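Long-range contacts in beta subunit of photoactivated adenylyl cyclase (Beggiatoa sp. PS, PDB 5M27), which probably makes cyclic AMP from ATP in response to blue light, sensed by a flavin-binding BLUF domain joined to a class III adenylyl cyclase domain: residues L8-K13 and D72-I77; G41-L46 and M96-L101; R182-C187 and D204-S209. All blocks are in the same frame, centred on the assembly; numbering follows the deposited sequence.

Contact 1: residues L8-K13 and D72-I77. With FMN (flavin mononucleotide), chain H.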
loop_
_atom_site.group_PDB
_atom_site.type_symbol
_atom_site.label_atom_id
_atom_site.label_comp_id
_atom_site.label_asym_id
_atom_site.label_seq_id
_atom_site.Cartn_x
_atom_site.Cartn_y
_atom_site.Cartn_z
ATOM N N LEU B 8 12.680 -22.969 -4.491
ATOM C CA LEU B 8 12.626 -21.578 -4.051
ATOM C C LEU B 8 13.269 -20.664 -5.089
ATOM O O LEU B 8 14.285 -21.020 -5.697
ATOM C CB LEU B 8 13.345 -21.405 -2.708
ATOM C CG LEU B 8 12.601 -21.631 -1.396
ATOM C CD1 LEU B 8 11.728 -22.851 -1.473
ATOM C CD2 LEU B 8 13.623 -21.790 -0.270
ATOM N N VAL B 9 12.684 -19.486 -5.297
ATOM C CA VAL B 9 13.327 -18.439 -6.090
ATOM C C VAL B 9 13.338 -17.147 -5.277
ATOM O O VAL B 9 12.326 -16.772 -4.669
ATOM C CB VAL B 9 12.648 -18.230 -7.462
ATOM C CG1 VAL B 9 11.186 -17.916 -7.297
ATOM C CG2 VAL B 9 13.314 -17.101 -8.221
ATOM N N TYR B 10 14.486 -16.472 -5.257
ATOM C CA TYR B 10 14.599 -15.217 -4.536
ATOM C C TYR B 10 15.459 -14.260 -5.342
ATOM O O TYR B 10 16.227 -14.669 -6.221
ATOM C CB TYR B 10 15.177 -15.421 -3.126
ATOM C CG TYR B 10 16.669 -15.664 -3.067
ATOM C CD1 TYR B 10 17.580 -14.606 -3.038
ATOM C CD2 TYR B 10 17.174 -16.958 -3.031
ATOM C CE1 TYR B 10 18.969 -14.847 -2.979
ATOM C CE2 TYR B 10 18.526 -17.198 -2.967
ATOM C CZ TYR B 10 19.422 -16.151 -2.938
ATOM O OH TYR B 10 20.786 -16.436 -2.899
ATOM N N ILE B 11 15.308 -12.970 -5.045
ATOM C CA ILE B 11 16.221 -11.965 -5.570
ATOM C C ILE B 11 16.865 -11.240 -4.399
ATOM O O ILE B 11 16.333 -11.211 -3.285
ATOM C CB ILE B 11 15.527 -10.965 -6.522
ATOM C CG1 ILE B 11 14.410 -10.199 -5.796
ATOM C CG2 ILE B 11 14.975 -11.722 -7.734
ATOM C CD1 ILE B 11 13.683 -9.190 -6.683
ATOM N N SER B 12 18.031 -10.653 -4.660
ATOM C CA SER B 12 18.733 -9.902 -3.627
ATOM C C SER B 12 19.584 -8.814 -4.266
ATOM O O SER B 12 19.785 -8.777 -5.484
ATOM C CB SER B 12 19.625 -10.803 -2.771
ATOM O OG SER B 12 20.793 -11.163 -3.484
ATOM N N LYS B 13 20.096 -7.928 -3.419
ATOM C CA LYS B 13 20.985 -6.859 -3.850
ATOM C C LYS B 13 22.422 -7.241 -3.546
ATOM O O LYS B 13 22.754 -7.562 -2.403
ATOM C CB LYS B 13 20.633 -5.541 -3.156
ATOM C CG LYS B 13 21.206 -4.312 -3.830
ATOM C CD LYS B 13 21.971 -3.467 -2.836
ATOM C CE LYS B 13 22.330 -2.105 -3.416
ATOM N NZ LYS B 13 23.211 -2.186 -4.608
ATOM N N ASP B 72 26.488 -11.958 4.328
ATOM C CA ASP B 72 26.627 -10.509 4.212
ATOM C C ASP B 72 27.044 -10.051 2.822
ATOM O O ASP B 72 27.229 -8.848 2.614
ATOM C CB ASP B 72 27.620 -9.983 5.256
ATOM C CG ASP B 72 29.001 -10.558 5.083
ATOM O OD1 ASP B 72 29.178 -11.765 5.351
ATOM O OD2 ASP B 72 29.914 -9.804 4.693
ATOM N N ARG B 73 27.194 -10.965 1.867
ATOM C CA ARG B 73 27.481 -10.570 0.496
ATOM C C ARG B 73 26.232 -10.145 -0.277
ATOM O O ARG B 73 26.354 -9.735 -1.436
ATOM C CB ARG B 73 28.204 -11.711 -0.221
ATOM C CG ARG B 73 29.576 -11.988 0.374
ATOM C CD ARG B 73 30.169 -13.316 -0.086
ATOM N NE ARG B 73 29.675 -14.440 0.704
ATOM C CZ ARG B 73 30.155 -15.676 0.628
ATOM N NH1 ARG B 73 31.159 -15.945 -0.196
ATOM N NH2 ARG B 73 29.641 -16.641 1.383
ATOM N N HIS B 74 25.047 -10.201 0.330
ATOM C CA HIS B 74 23.866 -9.622 -0.294
ATOM C C HIS B 74 22.935 -9.087 0.783
ATOM O O HIS B 74 22.999 -9.497 1.944
ATOM C CB HIS B 74 23.130 -10.622 -1.205
ATOM C CG HIS B 74 22.691 -11.883 -0.525
ATOM N ND1 HIS B 74 21.736 -12.717 -1.068
ATOM C CD2 HIS B 74 23.090 -12.471 0.629
ATOM C CE1 HIS B 74 21.553 -13.753 -0.269
ATOM N NE2 HIS B 74 22.367 -13.632 0.766
ATOM N N THR B 75 22.079 -8.145 0.376
ATOM C CA THR B 75 21.081 -7.520 1.241
ATOM C C THR B 75 19.743 -7.470 0.511
ATOM O O THR B 75 19.648 -7.775 -0.685
ATOM C CB THR B 75 21.477 -6.089 1.664
ATOM O OG1 THR B 75 21.415 -5.213 0.530
ATOM C CG2 THR B 75 22.883 -6.048 2.236
ATOM N N ASN B 76 18.707 -7.080 1.257
ATOM C CA ASN B 76 17.354 -6.854 0.724
ATOM C C ASN B 76 16.833 -8.084 -0.024
ATOM O O ASN B 76 16.354 -8.003 -1.157
ATOM C CB ASN B 76 17.326 -5.605 -0.162
ATOM C CG ASN B 76 15.907 -5.110 -0.456
ATOM O OD1 ASN B 76 15.691 -4.346 -1.404
ATOM N ND2 ASN B 76 14.934 -5.548 0.350
ATOM N N ILE B 77 16.902 -9.231 0.643
ATOM C CA ILE B 77 16.547 -10.506 0.025
ATOM C C ILE B 77 15.037 -10.677 0.050
ATOM O O ILE B 77 14.395 -10.476 1.084
ATOM C CB ILE B 77 17.225 -11.676 0.754
ATOM C CG1 ILE B 77 18.718 -11.706 0.465
ATOM C CG2 ILE B 77 16.558 -13.004 0.380
ATOM C CD1 ILE B 77 19.537 -10.888 1.432
HETATM N N1 FMN H . 25.915 -21.757 -0.371
HETATM C C2 FMN H . 25.534 -23.035 -0.733
HETATM O O2 FMN H . 25.958 -24.021 -0.126
HETATM N N3 FMN H . 24.654 -23.220 -1.777
HETATM C C4 FMN H . 24.164 -22.135 -2.464
HETATM O O4 FMN H . 23.391 -22.343 -3.389
HETATM C C4A FMN H . 24.543 -20.842 -2.103
HETATM N N5 FMN H . 24.046 -19.753 -2.793
HETATM C C5A FMN H . 24.424 -18.471 -2.447
HETATM C C6 FMN H . 23.926 -17.373 -3.148
HETATM C C7 FMN H . 24.308 -16.078 -2.797
HETATM C C7M FMN H . 23.771 -14.893 -3.547
HETATM C C8 FMN H . 25.187 -15.886 -1.738
HETATM C C8M FMN H . 25.600 -14.500 -1.341
HETATM C C9 FMN H . 25.684 -16.986 -1.039
HETATM C C9A FMN H . 25.310 -18.282 -1.390
HETATM N N10 FMN H . 25.812 -19.366 -0.685
HETATM C C10 FMN H . 25.430 -20.651 -1.045
HETATM C "C1'" FMN H . 26.778 -19.095 0.445
HETATM C "C2'" FMN H . 26.351 -19.623 1.818
HETATM O "O2'" FMN H . 25.320 -18.798 2.317
HETATM C "C3'" FMN H . 27.510 -19.654 2.828
HETATM O "O3'" FMN H . 28.300 -18.491 2.701
HETATM C "C4'" FMN H . 28.434 -20.861 2.684
HETATM O "O4'" FMN H . 28.165 -21.554 1.495
HETATM C "C5'" FMN H . 28.217 -21.863 3.797
HETATM O "O5'" FMN H . 29.246 -21.845 4.750
HETATM P P FMN H . 29.423 -23.154 5.670
HETATM O O1P FMN H . 30.208 -24.161 4.851
HETATM O O2P FMN H . 28.082 -23.769 6.020
HETATM O O3P FMN H . 30.152 -22.762 6.934
#
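Lys13 and Thr75 form one antiparallel hydrogen-bonded pair, Lys13 N to Thr75 O at 2.8 Å and Thr75 N to Lys13 O at 2.9 Å, before the chain turns a corner at Asn76 and brings Ile77 alongside Ser12. Past the corner Ile77 CA lies 3.4 Å from Ile11 O, a CA-H...O contact. His74 is the side chain on which most of the others converge. Its ND1 shares a hydrogen bond with Ser12 OG, 3.0 Å long and near the ring plane, while NE2 is bonded to the carbonyl of Ile68 on helix 58-69, so both ring nitrogens are gripped and the rotation of the imidazole is fixed. Ile77 CD1 sits over the centre of one face; the flavin methyl C8M covers the other, offset toward the rim. This is the dimethylbenzene end of the flavin pocket in the ferredoxin-like BLUF domain, where Tyr10 projects from strand 5-14 toward the isoalloxazine. With CG placed between backbone N and carbonyl carbon (chi1 76°), its ring reaches toward the flavin, and OH stops 3.3 Å from FMN C6. That hydroxyl is hydrogen-bonded to Gln52 OE1, and Gln52 in turn bonds the flavin through NE2: the tyrosine-glutamine pair at the heart of BLUF photochemistry. The rings of Tyr10 and His74 meet rim to rim, planes 58° apart, and Ile77 CG2 touches Tyr10 CD1 at 3.9 Å. Farther along the flavin, Arg73 turns the edge of its guanidinium to the ribityl chain, NH2 in plane with FMN O3', while NE makes a salt bridge with Asp71.

Contact 2: residues G41-L46 and M96-L101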
loop_
_atom_site.group_PDB
_atom_site.type_symbol
_atom_site.label_atom_id
_atom_site.label_comp_id
_atom_site.label_asym_id
_atom_site.label_seq_id
_atom_site.Cartn_x
_atom_site.Cartn_y
_atom_site.Cartn_z
ATOM N N GLY B 41 20.185 -26.048 -8.810
ATOM C CA GLY B 41 19.677 -24.718 -9.076
ATOM C C GLY B 41 20.649 -23.864 -9.869
ATOM O O GLY B 41 21.662 -24.340 -10.381
ATOM N N VAL B 42 20.299 -22.578 -9.951
ATOM C CA VAL B 42 20.999 -21.601 -10.779
ATOM C C VAL B 42 21.103 -20.289 -10.015
ATOM O O VAL B 42 20.134 -19.845 -9.392
ATOM C CB VAL B 42 20.274 -21.355 -12.118
ATOM C CG1 VAL B 42 21.138 -20.504 -13.034
ATOM C CG2 VAL B 42 19.925 -22.653 -12.806
ATOM N N LEU B 43 22.277 -19.663 -10.078
ATOM C CA LEU B 43 22.479 -18.298 -9.610
ATOM C C LEU B 43 22.832 -17.420 -10.807
ATOM O O LEU B 43 23.802 -17.698 -11.511
ATOM C CB LEU B 43 23.579 -18.245 -8.547
ATOM C CG LEU B 43 23.995 -16.868 -8.030
ATOM C CD1 LEU B 43 22.897 -16.260 -7.147
ATOM C CD2 LEU B 43 25.308 -16.972 -7.275
ATOM N N LEU B 44 22.025 -16.391 -11.063
ATOM C CA LEU B 44 22.334 -15.393 -12.078
ATOM C C LEU B 44 22.692 -14.090 -11.388
ATOM O O LEU B 44 22.289 -13.843 -10.246
ATOM C CB LEU B 44 21.162 -15.121 -13.032
ATOM C CG LEU B 44 20.318 -16.184 -13.737
ATOM C CD1 LEU B 44 19.713 -15.621 -15.018
ATOM C CD2 LEU B 44 21.153 -17.330 -14.088
ATOM N N TYR B 45 23.428 -13.234 -12.088
ATOM C CA TYR B 45 23.521 -11.862 -11.610
ATOM C C TYR B 45 23.532 -10.884 -12.776
ATOM O O TYR B 45 23.958 -11.197 -13.891
ATOM C CB TYR B 45 24.720 -11.632 -10.656
ATOM C CG TYR B 45 26.112 -12.011 -11.110
ATOM C CD1 TYR B 45 26.524 -13.344 -11.147
ATOM C CD2 TYR B 45 27.053 -11.022 -11.411
ATOM C CE1 TYR B 45 27.813 -13.683 -11.522
ATOM C CE2 TYR B 45 28.348 -11.354 -11.786
ATOM C CZ TYR B 45 28.723 -12.685 -11.842
ATOM O OH TYR B 45 30.013 -13.022 -12.224
ATOM N N LEU B 46 23.001 -9.696 -12.502
ATOM C CA LEU B 46 22.725 -8.706 -13.531
ATOM C C LEU B 46 22.557 -7.336 -12.891
ATOM O O LEU B 46 21.670 -7.142 -12.051
ATOM C CB LEU B 46 21.473 -9.093 -14.329
ATOM C CG LEU B 46 20.989 -8.132 -15.420
ATOM C CD1 LEU B 46 22.089 -7.851 -16.450
ATOM C CD2 LEU B 46 19.748 -8.685 -16.097
ATOM N N MET B 96 24.881 -26.073 -8.715
ATOM C CA MET B 96 24.681 -24.624 -8.692
ATOM C C MET B 96 25.425 -24.038 -9.885
ATOM O O MET B 96 26.659 -23.992 -9.887
ATOM C CB MET B 96 25.158 -24.015 -7.372
ATOM C CG MET B 96 24.877 -22.526 -7.245
ATOM S SD MET B 96 23.261 -22.117 -7.916
ATOM C CE MET B 96 22.179 -23.091 -6.859
ATOM N N LYS B 97 24.678 -23.640 -10.908
ATOM C CA LYS B 97 25.235 -23.033 -12.107
ATOM C C LYS B 97 25.171 -21.517 -11.964
ATOM O O LYS B 97 24.078 -20.944 -11.866
ATOM C CB LYS B 97 24.463 -23.482 -13.348
ATOM C CG LYS B 97 24.990 -22.910 -14.659
ATOM C CD LYS B 97 24.557 -23.794 -15.829
ATOM C CE LYS B 97 25.552 -23.768 -16.984
ATOM N NZ LYS B 97 26.922 -24.235 -16.617
ATOM N N THR B 98 26.332 -20.873 -11.954
ATOM C CA THR B 98 26.405 -19.419 -11.885
ATOM C C THR B 98 26.482 -18.847 -13.297
ATOM O O THR B 98 27.256 -19.330 -14.133
ATOM C CB THR B 98 27.611 -18.981 -11.053
ATOM O OG1 THR B 98 27.454 -19.442 -9.705
ATOM C CG2 THR B 98 27.757 -17.474 -11.060
ATOM N N ILE B 99 25.670 -17.824 -13.559
ATOM C CA ILE B 99 25.540 -17.220 -14.878
ATOM C C ILE B 99 25.694 -15.716 -14.717
ATOM O O ILE B 99 24.875 -15.069 -14.051
ATOM C CB ILE B 99 24.190 -17.554 -15.535
ATOM C CG1 ILE B 99 24.037 -19.068 -15.714
ATOM C CG2 ILE B 99 24.033 -16.824 -16.864
ATOM C CD1 ILE B 99 22.722 -19.480 -16.338
ATOM N N ASN B 100 26.736 -15.157 -15.319
ATOM C CA ASN B 100 26.962 -13.719 -15.268
ATOM C C ASN B 100 26.271 -13.106 -16.478
ATOM O O ASN B 100 26.826 -13.087 -17.583
ATOM C CB ASN B 100 28.449 -13.410 -15.245
ATOM C CG ASN B 100 28.728 -11.967 -14.956
ATOM O OD1 ASN B 100 27.814 -11.129 -14.951
ATOM N ND2 ASN B 100 29.991 -11.658 -14.678
ATOM N N LEU B 101 25.053 -12.596 -16.275
ATOM C CA LEU B 101 24.304 -12.032 -17.394
ATOM C C LEU B 101 24.882 -10.714 -17.881
ATOM O O LEU B 101 24.636 -10.336 -19.032
ATOM C CB LEU B 101 22.834 -11.835 -17.032
ATOM C CG LEU B 101 21.938 -13.046 -17.259
ATOM C CD1 LEU B 101 20.517 -12.662 -16.893
ATOM C CD2 LEU B 101 22.019 -13.547 -18.713
#
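Val42, Leu43, Leu44 and Tyr45 pair in parallel with Lys97, Thr98, Ile99 and Asn100, the two strand axes approaching to 4.6 Å at an angle of 18°. Five backbone bonds alternate along the ladder, from Lys97 N to Gly41 O at one end to Leu101 N to Tyr45 O at the other. On the face bearing Leu43 and Tyr45, the tyrosine ring stacks on the Asn100 amide, the two planes inclined by 29°. Asn100 CA also makes a CH-pi contact, 4.1 Å from the ring centroid, and Thr98 CG2 meets the ring edge at CE1. The position of CG between backbone N and carbonyl carbon (chi1 54°) leans the ring over the neighbouring strand. Asn100 OD1 takes its hydrogen bond from Asn102 ND2. With an alanine in place of Tyr45, the Asn100 amide would probably lose its flat cover and a gap would open toward Leu20 and Ile23 of helix 20-36. Strand 97-100 is added in parallel to strand 40-46 of the BLUF sheet. Met96, just before it, touches the FMN, whereas Trp94 packs on Val42 of the opposite face. Met96 curls back through its last two torsions so that SD lies 3.4 Å from Leu43 N. A CB on Gly41 would crowd Met96 CE and also strike the preceding carbonyl O at this backbone conformation. The other face is aliphatic: Leu44 CD2 presses tightly on Ile99 CB at 3.4 Å, and Leu44 CD1 meets Leu101 CD1 at 3.6 Å. Pro111, Ile112 and Leu115 of the second subunit pack against Val42, Leu101 and Leu44 there.

Contact 3: residues R182-C187 and D204-S209. With CA (calcium ion), chain L.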
loop_
_atom_site.group_PDB
_atom_site.type_symbol
_atom_site.label_atom_id
_atom_site.label_comp_id
_atom_site.label_asym_id
_atom_site.label_seq_id
_atom_site.Cartn_x
_atom_site.Cartn_y
_atom_site.Cartn_z
ATOM N N ARG B 182 10.958 12.801 10.147
ATOM C CA ARG B 182 11.646 12.546 11.391
ATOM C C ARG B 182 10.723 11.836 12.397
ATOM O O ARG B 182 11.128 10.918 13.027
ATOM C CB ARG B 182 12.196 13.816 12.007
ATOM C CG ARG B 182 13.205 13.563 13.112
ATOM C CD ARG B 182 14.466 12.869 12.603
ATOM N NE ARG B 182 15.466 12.758 13.642
ATOM C CZ ARG B 182 16.306 13.722 13.951
ATOM N NH1 ARG B 182 16.276 14.829 13.273
ATOM N NH2 ARG B 182 17.171 13.572 14.933
ATOM N N TYR B 183 9.485 12.286 12.497
ATOM C CA TYR B 183 8.532 11.674 13.399
ATOM C C TYR B 183 8.267 10.222 13.014
ATOM O O TYR B 183 8.380 9.351 13.835
ATOM C CB TYR B 183 7.216 12.460 13.390
ATOM C CG TYR B 183 6.124 11.868 14.219
ATOM C CD1 TYR B 183 6.258 11.740 15.581
ATOM C CD2 TYR B 183 4.965 11.409 13.632
ATOM C CE1 TYR B 183 5.275 11.184 16.327
ATOM C CE2 TYR B 183 3.965 10.845 14.370
ATOM C CZ TYR B 183 4.129 10.727 15.724
ATOM O OH TYR B 183 3.150 10.191 16.495
ATOM N N PHE B 184 7.995 9.984 11.740
ATOM C CA PHE B 184 7.786 8.621 11.238
ATOM C C PHE B 184 9.015 7.746 11.444
ATOM O O PHE B 184 8.890 6.556 11.761
ATOM C CB PHE B 184 7.423 8.625 9.747
ATOM C CG PHE B 184 6.038 9.117 9.447
ATOM C CD1 PHE B 184 5.105 9.305 10.453
ATOM C CD2 PHE B 184 5.676 9.410 8.141
ATOM C CE1 PHE B 184 3.821 9.785 10.155
ATOM C CE2 PHE B 184 4.423 9.874 7.842
ATOM C CZ PHE B 184 3.484 10.080 8.858
ATOM N N SER B 185 10.211 8.300 11.247
ATOM C CA SER B 185 11.422 7.497 11.398
ATOM C C SER B 185 11.595 7.030 12.835
ATOM O O SER B 185 11.906 5.858 13.085
ATOM C CB SER B 185 12.645 8.300 10.958
ATOM O OG SER B 185 13.801 7.484 10.914
ATOM N N ILE B 186 11.401 7.942 13.794
ATOM C CA ILE B 186 11.529 7.598 15.210
ATOM C C ILE B 186 10.488 6.551 15.596
ATOM O O ILE B 186 10.812 5.517 16.186
ATOM C CB ILE B 186 11.392 8.868 16.069
ATOM C CG1 ILE B 186 12.650 9.733 15.982
ATOM C CG2 ILE B 186 11.070 8.525 17.504
ATOM C CD1 ILE B 186 12.360 11.231 16.260
ATOM N N CYS B 187 9.217 6.816 15.277
ATOM C CA CYS B 187 8.159 5.872 15.613
ATOM C C CYS B 187 8.448 4.500 15.011
ATOM O O CYS B 187 8.363 3.476 15.696
ATOM C CB CYS B 187 6.806 6.387 15.122
ATOM S SG CYS B 187 6.175 7.868 15.977
ATOM N N ASP B 204 -0.736 12.485 9.388
ATOM C CA ASP B 204 0.355 12.469 10.348
ATOM C C ASP B 204 0.259 11.335 11.371
ATOM O O ASP B 204 1.111 11.273 12.266
ATOM C CB ASP B 204 0.427 13.816 11.063
ATOM C CG ASP B 204 -0.800 14.101 11.882
ATOM O OD1 ASP B 204 -1.907 14.118 11.310
ATOM O OD2 ASP B 204 -0.660 14.354 13.092
ATOM N N CYS B 205 -0.721 10.435 11.263
ATOM C CA CYS B 205 -0.927 9.395 12.269
ATOM C C CYS B 205 -0.158 8.121 11.929
ATOM O O CYS B 205 -0.051 7.723 10.763
ATOM C CB CYS B 205 -2.417 9.059 12.429
ATOM S SG CYS B 205 -3.458 10.502 12.915
ATOM N N VAL B 206 0.362 7.473 12.963
ATOM C CA VAL B 206 1.060 6.201 12.824
ATOM C C VAL B 206 0.155 5.139 13.446
ATOM O O VAL B 206 -0.230 5.252 14.621
ATOM C CB VAL B 206 2.445 6.233 13.496
ATOM C CG1 VAL B 206 3.185 4.892 13.318
ATOM C CG2 VAL B 206 3.291 7.388 12.966
ATOM N N MET B 207 -0.226 4.144 12.649
ATOM C CA MET B 207 -1.013 3.004 13.113
ATOM C C MET B 207 -0.108 1.784 13.146
ATOM O O MET B 207 0.632 1.548 12.196
ATOM C CB MET B 207 -2.214 2.748 12.199
ATOM C CG MET B 207 -3.132 1.630 12.640
ATOM S SD MET B 207 -4.371 1.214 11.366
ATOM C CE MET B 207 -5.157 -0.219 12.086
ATOM N N ALA B 208 -0.171 1.019 14.235
ATOM C CA ALA B 208 0.684 -0.144 14.401
ATOM C C ALA B 208 -0.054 -1.179 15.239
ATOM O O ALA B 208 -1.146 -0.929 15.762
ATOM C CB ALA B 208 2.025 0.239 15.048
ATOM N N SER B 209 0.566 -2.343 15.386
ATOM C CA SER B 209 -0.050 -3.402 16.168
ATOM C C SER B 209 1.025 -4.197 16.886
ATOM O O SER B 209 2.147 -4.348 16.387
ATOM C CB SER B 209 -0.912 -4.327 15.291
ATOM O OG SER B 209 -0.117 -5.273 14.563
HETATM CA CA CA L . -2.440 15.874 14.574
HETATM O O HOH W 1 -3.462 15.785 12.134
#
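Tyr183 reaches from helix 173-193 to Asp204, in the turn before strand 205-211, and to Val206 on that strand. CB heads toward the strand, and CG lies opposite the backbone N across the CA-CB bond (chi1 176°), carrying the ring out from the helix. Cys187 SG, one turn on, lies over one ring face, offset toward the rim. Along the ring, CD2 is 4.1 Å from Asp204 O, and CE2 closes to 3.6 Å on that oxygen while also touching Val206 CG2 at 3.8 Å. At the tip, OH is hydrogen-bonded to Ser159 OG and Thr247 OG1 on neighbouring strands. Phe184 brings the edge of a second ring to Asp204 O, with CE1 at 3.7 Å; the buried carbonyl has no hydrogen-bond partner and faces these two C-H edges instead. Here a helix lies on the central sheet of the class III cyclase domain, its axis 9.8 Å from that of the strand and the directions 20° apart. Val206 is the strand's main foothold. Its CG2 touches Phe184 CD1 at 3.6 Å and Tyr183, with Cys187 SG further off, while Phe184 stacks on Phe201 and packs on Met261 of the second subunit. Asp204 occupies the turn of the hairpin formed by strands 197-202 and 205-211, where OD2 binds the calcium ion at 2.8 Å. Asp160 OD2, Ile161 O and a water are further ligands, consistent with the metal site that two aspartates form in class III cyclases.

Overall arrangement
Contacts 1 and 2 belong to the same BLUF sheet, their centres 13 Å apart and their segments alternating along the chain, and strand 49-55 pairs with both strand 5-14 and strand 40-46. Contact 1 is partly buried: polar groups face the flavin, while Lys13, Thr75 and Asn76 reach the surface. Contact 2 is buried, with a longer backbone ladder and leucine packing. Contact 3, also buried, lies in the cyclase domain, its centre 28 Å from that of contact 1 and 40 Å from that of contact 2; helix meets strand there through side chains without any hydrogen bond between them, beside a metal site. All three touch the second subunit.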